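PDB 6LN0: Non-structural protein 3 from Porcine deltacoronavirus, which carries a macro domain, which probably binds ADP-ribose, and a papain-like protease domain, which probably cleaves the viral polyprotein. Local coordinates for residues A[328-333]-A[367-372]; A[332-337]-A[361-366]. All blocks are in the same frame, centred on the assembly; numbering follows the deposited sequence.

Contact 1: A[328-333]-A[367-372]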
ATOM      1  N   PHE A 328     -19.132  28.569 -21.814  1.00 39.69           N
ATOM      2  CA  PHE A 328     -19.796  29.553 -22.643  1.00 44.01           C
ATOM      3  C   PHE A 328     -21.116  29.923 -21.990  1.00 42.11           C
ATOM      4  O   PHE A 328     -21.632  29.194 -21.135  1.00 44.76           O
ATOM      5  CB  PHE A 328     -20.012  29.043 -24.076  1.00 46.62           C
ATOM      6  CG  PHE A 328     -21.077  27.985 -24.210  1.00 46.13           C
ATOM      7  CD1 PHE A 328     -22.391  28.334 -24.501  1.00 39.69           C
ATOM      8  CD2 PHE A 328     -20.754  26.637 -24.097  1.00 42.06           C
ATOM      9  CE1 PHE A 328     -23.371  27.358 -24.640  1.00 38.76           C
ATOM     10  CE2 PHE A 328     -21.731  25.646 -24.245  1.00 40.30           C
ATOM     11  CZ  PHE A 328     -23.043  26.006 -24.506  1.00 38.61           C
ATOM     12  N   SER A 329     -21.625  31.091 -22.376  1.00 37.57           N
ATOM     13  CA  SER A 329     -22.963  31.549 -22.046  1.00 39.95           C
ATOM     14  C   SER A 329     -23.754  31.772 -23.338  1.00 42.19           C
ATOM     15  O   SER A 329     -23.169  32.057 -24.391  1.00 38.91           O
ATOM     16  CB  SER A 329     -22.900  32.837 -21.225  1.00 42.44           C
ATOM     17  OG  SER A 329     -22.525  33.923 -22.066  1.00 46.19           O
ATOM     18  N   ALA A 330     -25.086  31.650 -23.251  1.00 37.91           N
ATOM     19  CA  ALA A 330     -25.947  31.770 -24.427  1.00 39.59           C
ATOM     20  C   ALA A 330     -27.404  31.996 -24.016  1.00 39.61           C
ATOM     21  O   ALA A 330     -27.750  31.966 -22.836  1.00 39.22           O
ATOM     22  CB  ALA A 330     -25.834  30.528 -25.315  1.00 34.58           C
ATOM     23  N   THR A 331     -28.258  32.226 -25.017  1.00 36.19           N
ATOM     24  CA  THR A 331     -29.700  32.314 -24.833  1.00 37.24           C
ATOM     25  C   THR A 331     -30.390  31.231 -25.653  1.00 39.55           C
ATOM     26  O   THR A 331     -29.941  30.869 -26.760  1.00 36.32           O
ATOM     27  CB  THR A 331     -30.261  33.695 -25.242  1.00 36.37           C
ATOM     28  OG1 THR A 331     -29.703  34.089 -26.499  1.00 42.95           O
ATOM     29  CG2 THR A 331     -29.937  34.764 -24.193  1.00 38.53           C
ATOM     30  N   THR A 332     -31.484  30.710 -25.119  1.00 35.09           N
ATOM     31  CA  THR A 332     -32.174  29.653 -25.844  1.00 39.35           C
ATOM     32  C   THR A 332     -32.958  30.231 -27.021  1.00 42.04           C
ATOM     33  O   THR A 332     -33.342  31.403 -27.032  1.00 45.13           O
ATOM     34  CB  THR A 332     -33.104  28.878 -24.905  1.00 44.30           C
ATOM     35  OG1 THR A 332     -34.019  29.772 -24.263  1.00 40.39           O
ATOM     36  CG2 THR A 332     -32.305  28.151 -23.828  1.00 37.11           C
ATOM     37  N   ALA A 333     -33.157  29.407 -28.040  1.00 45.17           N
ATOM     38  CA  ALA A 333     -34.019  29.799 -29.147  1.00 38.87           C
ATOM     39  C   ALA A 333     -35.489  29.658 -28.779  1.00 45.90           C
ATOM     40  O   ALA A 333     -36.327  30.425 -29.262  1.00 52.24           O
ATOM     41  CB  ALA A 333     -33.701  28.966 -30.384  1.00 36.29           C
ATOM     42  N   THR A 367     -33.301  22.564 -27.528  1.00 49.38           N
ATOM     43  CA  THR A 367     -33.345  23.803 -28.285  1.00 39.38           C
ATOM     44  C   THR A 367     -31.970  24.204 -28.795  1.00 43.82           C
ATOM     45  O   THR A 367     -30.964  23.956 -28.126  1.00 46.78           O
ATOM     46  CB  THR A 367     -33.884  24.941 -27.423  1.00 45.07           C
ATOM     47  OG1 THR A 367     -33.849  26.149 -28.180  1.00 47.55           O
ATOM     48  CG2 THR A 367     -33.013  25.126 -26.174  1.00 41.35           C
ATOM     49  N   PRO A 368     -31.891  24.831 -29.966  1.00 47.61           N
ATOM     50  CA  PRO A 368     -30.656  25.538 -30.331  1.00 41.28           C
ATOM     51  C   PRO A 368     -30.479  26.801 -29.499  1.00 41.39           C
ATOM     52  O   PRO A 368     -31.370  27.177 -28.721  1.00 38.95           O
ATOM     53  CB  PRO A 368     -30.860  25.857 -31.821  1.00 45.52           C
ATOM     54  CG  PRO A 368     -31.952  24.957 -32.266  1.00 42.11           C
ATOM     55  CD  PRO A 368     -32.855  24.815 -31.080  1.00 40.25           C
ATOM     56  N   PHE A 369     -29.353  27.486 -29.669  1.00 38.34           N
ATOM     57  CA  PHE A 369     -29.040  28.577 -28.758  1.00 42.39           C
ATOM     58  C   PHE A 369     -28.113  29.577 -29.439  1.00 41.88           C
ATOM     59  O   PHE A 369     -27.430  29.261 -30.414  1.00 39.73           O
ATOM     60  CB  PHE A 369     -28.404  28.044 -27.459  1.00 39.30           C
ATOM     61  CG  PHE A 369     -27.178  27.202 -27.680  1.00 38.22           C
ATOM     62  CD1 PHE A 369     -25.930  27.787 -27.842  1.00 40.39           C
ATOM     63  CD2 PHE A 369     -27.268  25.824 -27.680  1.00 36.69           C
ATOM     64  CE1 PHE A 369     -24.782  27.006 -28.020  1.00 37.06           C
ATOM     65  CE2 PHE A 369     -26.126  25.032 -27.854  1.00 40.50           C
ATOM     66  CZ  PHE A 369     -24.885  25.620 -28.017  1.00 38.63           C
ATOM     67  N   THR A 370     -28.068  30.779 -28.891  1.00 39.59           N
ATOM     68  CA  THR A 370     -27.246  31.825 -29.495  1.00 40.52           C
ATOM     69  C   THR A 370     -26.146  32.206 -28.523  1.00 42.25           C
ATOM     70  O   THR A 370     -26.440  32.745 -27.439  1.00 40.43           O
ATOM     71  CB  THR A 370     -28.090  33.040 -29.874  1.00 44.39           C
ATOM     72  OG1 THR A 370     -29.113  32.639 -30.814  1.00 44.18           O
ATOM     73  CG2 THR A 370     -27.209  34.096 -30.483  1.00 40.09           C
ATOM     74  N   PRO A 371     -24.886  31.919 -28.846  1.00 44.10           N
ATOM     75  CA  PRO A 371     -23.793  32.140 -27.881  1.00 42.79           C
ATOM     76  C   PRO A 371     -23.552  33.614 -27.617  1.00 45.17           C
ATOM     77  O   PRO A 371     -23.537  34.424 -28.542  1.00 50.68           O
ATOM     78  CB  PRO A 371     -22.574  31.518 -28.568  1.00 44.54           C
ATOM     79  CG  PRO A 371     -23.123  30.669 -29.679  1.00 47.98           C
ATOM     80  CD  PRO A 371     -24.465  31.187 -30.048  1.00 38.85           C
ATOM     81  N   GLN A 372     -23.313  33.957 -26.347  1.00 48.02           N
ATOM     82  CA  GLN A 372     -22.911  35.312 -25.983  1.00 46.55           C
ATOM     83  C   GLN A 372     -21.458  35.428 -25.558  1.00 50.41           C
ATOM     84  O   GLN A 372     -20.968  36.558 -25.441  1.00 56.15           O
ATOM     85  CB  GLN A 372     -23.774  35.859 -24.841  1.00 40.61           C
ATOM     86  CG  GLN A 372     -25.239  35.582 -25.019  1.00 45.31           C
ATOM     87  CD  GLN A 372     -25.836  36.391 -26.166  1.00 44.47           C
ATOM     88  OE1 GLN A 372     -25.594  37.604 -26.277  1.00 44.71           O
ATOM     89  NE2 GLN A 372     -26.627  35.726 -27.015  1.00 38.89           N
TER
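An antiparallel strand pair in what are probably the zinc-binding fingers of the papain-like protease domain joins 328-333 to 367-372, the short segments running at 142° to each other. The register follows from three bridges: Ala-330 with Pro-371 and Thr-332 with Phe-369 are non-hydrogen-bonded pairs, and Thr-331 with Thr-370 between them is the hydrogen-bonded one. In that central pair Thr-370 N reaches Thr-331 O at 2.8 Å and Thr-331 N returns to Thr-370 O at 3.1 Å. The ladder is extended at one end by Gln-372 N to Ser-329 O, 2.7 Å, and at the other by Ala-333 N to Pro-368 O.

Two of the carbonyls are gripped twice. Gln-372, its chain bent at chi2, brings its amide back along its own strand, and NE2 donates to Thr-370 O at 3.0 Å from above the carbonyl plane, on the face opposite the one used by Thr-331 N. Pro-368 O takes a second bond from Thr-367 OG1 at 2.7 Å, in the carbonyl plane and on a lone pair.

On the face carrying Ala-330 and Phe-369, the Phe-369 ring meets the Ala-330 methyl obliquely, CD1 to CB 3.7 Å, placed there by a chi1 of 56° that sets CG between the backbone N and the carbonyl carbon. Farther out, its CE1 lies 3.7 Å from Phe-328 CE1; the planes differ by 19°, but the rings are slid apart and barely overlap. Methyls of Thr-332 and Thr-367 touch through their CG2 atoms.

Phe-424 meets Phe-328 edge-to-face and also touches Phe-369. Strand 338-346 flanks 327-332, bonding to Phe-328 and Ala-330 through its backbone, while strand 358-360 borders 365-371 on the far side, with Val-358 against Thr-367 and Phe-369.

Contact 2: A[332-337]-A[361-366]. With ZN (zinc ion), chain B.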
ATOM      1  N   THR A 332     -31.484  30.710 -25.119  1.00 35.09           N
ATOM      2  CA  THR A 332     -32.174  29.653 -25.844  1.00 39.35           C
ATOM      3  C   THR A 332     -32.958  30.231 -27.021  1.00 42.04           C
ATOM      4  O   THR A 332     -33.342  31.403 -27.032  1.00 45.13           O
ATOM      5  CB  THR A 332     -33.104  28.878 -24.905  1.00 44.30           C
ATOM      6  OG1 THR A 332     -34.019  29.772 -24.263  1.00 40.39           O
ATOM      7  CG2 THR A 332     -32.305  28.151 -23.828  1.00 37.11           C
ATOM      8  N   ALA A 333     -33.157  29.407 -28.040  1.00 45.17           N
ATOM      9  CA  ALA A 333     -34.019  29.799 -29.147  1.00 38.87           C
ATOM     10  C   ALA A 333     -35.489  29.658 -28.779  1.00 45.90           C
ATOM     11  O   ALA A 333     -36.327  30.425 -29.262  1.00 52.24           O
ATOM     12  CB  ALA A 333     -33.701  28.966 -30.384  1.00 36.29           C
ATOM     13  N   CYS A 334     -35.816  28.736 -27.884  1.00 47.82           N
ATOM     14  CA  CYS A 334     -37.212  28.508 -27.536  1.00 51.69           C
ATOM     15  C   CYS A 334     -37.788  29.661 -26.712  1.00 49.79           C
ATOM     16  O   CYS A 334     -38.896  30.130 -26.993  1.00 62.18           O
ATOM     17  CB  CYS A 334     -37.350  27.194 -26.778  1.00 54.76           C
ATOM     18  SG  CYS A 334     -36.124  27.024 -25.495  1.00 46.91           S
ATOM     19  N   CYS A 335     -37.070  30.152 -25.695  1.00 47.64           N
ATOM     20  CA  CYS A 335     -37.650  31.201 -24.865  1.00 45.06           C
ATOM     21  C   CYS A 335     -36.694  32.337 -24.520  1.00 45.20           C
ATOM     22  O   CYS A 335     -37.035  33.160 -23.665  1.00 47.29           O
ATOM     23  CB  CYS A 335     -38.193  30.590 -23.559  1.00 44.18           C
ATOM     24  SG  CYS A 335     -37.068  29.527 -22.635  1.00 46.35           S
ATOM     25  N   ASN A 336     -35.529  32.434 -25.162  1.00 45.72           N
ATOM     26  CA  ASN A 336     -34.537  33.481 -24.857  1.00 45.88           C
ATOM     27  C   ASN A 336     -34.222  33.576 -23.358  1.00 45.07           C
ATOM     28  O   ASN A 336     -34.210  34.656 -22.748  1.00 45.72           O
ATOM     29  CB  ASN A 336     -34.997  34.816 -25.428  1.00 44.22           C
ATOM     30  CG  ASN A 336     -35.201  34.725 -26.923  1.00 54.68           C
ATOM     31  OD1 ASN A 336     -36.316  34.474 -27.394  1.00 57.01           O
ATOM     32  ND2 ASN A 336     -34.112  34.852 -27.683  1.00 53.72           N
ATOM     33  N   THR A 337     -33.971  32.417 -22.759  1.00 39.86           N
ATOM     34  CA  THR A 337     -33.419  32.365 -21.412  1.00 43.21           C
ATOM     35  C   THR A 337     -31.895  32.360 -21.491  1.00 37.96           C
ATOM     36  O   THR A 337     -31.314  31.684 -22.341  1.00 38.61           O
ATOM     37  CB  THR A 337     -33.953  31.137 -20.693  1.00 46.49           C
ATOM     38  OG1 THR A 337     -35.365  31.306 -20.503  1.00 48.11           O
ATOM     39  CG2 THR A 337     -33.265  30.946 -19.320  1.00 47.09           C
ATOM     40  N   MET A 361     -35.368  23.541 -19.463  1.00 55.13           N
ATOM     41  CA  MET A 361     -36.291  23.017 -18.461  1.00 55.72           C
ATOM     42  C   MET A 361     -37.636  23.712 -18.525  1.00 61.28           C
ATOM     43  O   MET A 361     -38.671  23.075 -18.294  1.00 66.43           O
ATOM     44  CB  MET A 361     -35.691  23.140 -17.054  1.00 62.29           C
ATOM     45  CG  MET A 361     -34.918  24.406 -16.804  1.00 65.03           C
ATOM     46  SD  MET A 361     -33.646  24.233 -15.490  1.00106.57           S
ATOM     47  CE  MET A 361     -32.802  22.719 -15.946  1.00 66.04           C
ATOM     48  N   LYS A 362     -37.648  24.998 -18.879  1.00 63.46           N
ATOM     49  CA  LYS A 362     -38.902  25.747 -18.912  1.00 58.36           C
ATOM     50  C   LYS A 362     -39.880  25.163 -19.928  1.00 60.02           C
ATOM     51  O   LYS A 362     -41.026  24.849 -19.587  1.00 65.50           O
ATOM     52  CB  LYS A 362     -38.627  27.218 -19.206  1.00 56.56           C
ATOM     53  CG  LYS A 362     -37.853  27.926 -18.094  1.00 58.07           C
ATOM     54  CD  LYS A 362     -37.544  29.368 -18.464  1.00 48.62           C
ATOM     55  CE  LYS A 362     -36.677  30.049 -17.416  1.00 57.12           C
ATOM     56  NZ  LYS A 362     -36.406  31.474 -17.782  1.00 62.24           N
ATOM     57  N   CYS A 363     -39.442  25.008 -21.181  1.00 54.81           N
ATOM     58  CA  CYS A 363     -40.282  24.573 -22.292  1.00 47.98           C
ATOM     59  C   CYS A 363     -40.228  23.071 -22.548  1.00 60.83           C
ATOM     60  O   CYS A 363     -40.967  22.577 -23.410  1.00 56.17           O
ATOM     61  CB  CYS A 363     -39.865  25.268 -23.595  1.00 51.47           C
ATOM     62  SG  CYS A 363     -39.435  27.030 -23.534  1.00 55.73           S
ATOM     63  N   ASP A 364     -39.325  22.354 -21.886  1.00 59.81           N
ATOM     64  CA  ASP A 364     -39.166  20.917 -22.058  1.00 58.21           C
ATOM     65  C   ASP A 364     -38.956  20.545 -23.523  1.00 52.52           C
ATOM     66  O   ASP A 364     -39.722  19.788 -24.109  1.00 53.47           O
ATOM     67  CB  ASP A 364     -40.361  20.160 -21.478  1.00 63.67           C
ATOM     68  CG  ASP A 364     -40.158  18.660 -21.501  1.00 67.34           C
ATOM     69  OD1 ASP A 364     -38.979  18.231 -21.467  1.00 65.33           O
ATOM     70  OD2 ASP A 364     -41.172  17.922 -21.575  1.00 70.20           O
ATOM     71  N   VAL A 365     -37.883  21.093 -24.101  1.00 50.14           N
ATOM     72  CA  VAL A 365     -37.454  20.771 -25.456  1.00 45.92           C
ATOM     73  C   VAL A 365     -35.938  20.862 -25.520  1.00 47.33           C
ATOM     74  O   VAL A 365     -35.302  21.573 -24.737  1.00 47.88           O
ATOM     75  CB  VAL A 365     -38.053  21.722 -26.523  1.00 51.74           C
ATOM     76  CG1 VAL A 365     -39.506  21.428 -26.738  1.00 61.67           C
ATOM     77  CG2 VAL A 365     -37.869  23.163 -26.092  1.00 49.51           C
ATOM     78  N   TRP A 366     -35.363  20.152 -26.488  1.00 48.27           N
ATOM     79  CA  TRP A 366     -33.968  20.309 -26.876  1.00 48.06           C
ATOM     80  C   TRP A 366     -33.898  21.424 -27.915  1.00 49.59           C
ATOM     81  O   TRP A 366     -34.376  21.263 -29.042  1.00 50.86           O
ATOM     82  CB  TRP A 366     -33.411  18.990 -27.406  1.00 39.93           C
ATOM     83  CG  TRP A 366     -33.207  18.037 -26.286  1.00 49.37           C
ATOM     84  CD1 TRP A 366     -34.097  17.112 -25.835  1.00 48.37           C
ATOM     85  CD2 TRP A 366     -32.051  17.944 -25.422  1.00 45.59           C
ATOM     86  NE1 TRP A 366     -33.569  16.437 -24.756  1.00 53.67           N
ATOM     87  CE2 TRP A 366     -32.316  16.923 -24.482  1.00 46.03           C
ATOM     88  CE3 TRP A 366     -30.824  18.624 -25.355  1.00 42.15           C
ATOM     89  CZ2 TRP A 366     -31.391  16.556 -23.472  1.00 51.71           C
ATOM     90  CZ3 TRP A 366     -29.902  18.264 -24.350  1.00 44.08           C
ATOM     91  CH2 TRP A 366     -30.196  17.233 -23.424  1.00 41.34           C
TER
HETATM   92 ZN    ZN B 501     -37.130  27.432 -23.511  1.00 48.75          ZN
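Cys-334 and Cys-335 on one loop and Cys-363 on the other meet at a zinc ion, which each SG binds at 2.3 Å. Cys-360 supplies the fourth thiolate, completing a Cys4 site. This is the tight part of the contact: Cys-363 SG lies 3.6 Å from Cys-335 SG and 3.8 Å from Cys-334 SG, spacings of sulfurs sharing one metal rather than of a disulfide. Adjacent in sequence, Cys-334 and Cys-335 both reach the ion because each has SG between its backbone N and carbonyl carbon (chi1 46° and 51°). Within their loop, Thr-332 OG1 receives Thr-337 N at 3.0 Å and, weakly, Cys-335 N, which ties the metal-binding turn together.

Around this centre the contact is loose and lies at the surface. Lys-362, exposed and extended beyond CG, meets Thr-337 tip to tip, NZ donating to OG1 at 2.9 Å. On another flank Val-365 CG2 makes only a 4.1 Å contact with Cys-334 CB.

With just 224 Å² buried between the segments, metal coordination rather than packing is probably what holds these loops together, and the ammonium of Lys-362 may partly offset the net negative charge expected of a zinc ion with four thiolates.

Contacts 1 and 2 have centres 10 Å apart, and contact 2 lies beside the end of the strand pair that contact 1 forms. Along the chain, 328-333 runs into 332-337, the loop before strand 338-346; 361-366 then leads into 367-372. Thr-332 and Ala-333 belong to both contacts' first segments but touch the partner segment only in contact 1. Strands 327-332 and 365-371 are neighbours in one mixed sheet, and the zinc site lies where the first ends and the second begins. A probable hydrogen bond from Cys-334 N to Thr-367 OG1, 3.3 Å, connects the two contacts. The arrangement is consistent with the zinc-binding fingers of coronavirus papain-like proteases, the metal holding together the loops at the end of the ladder.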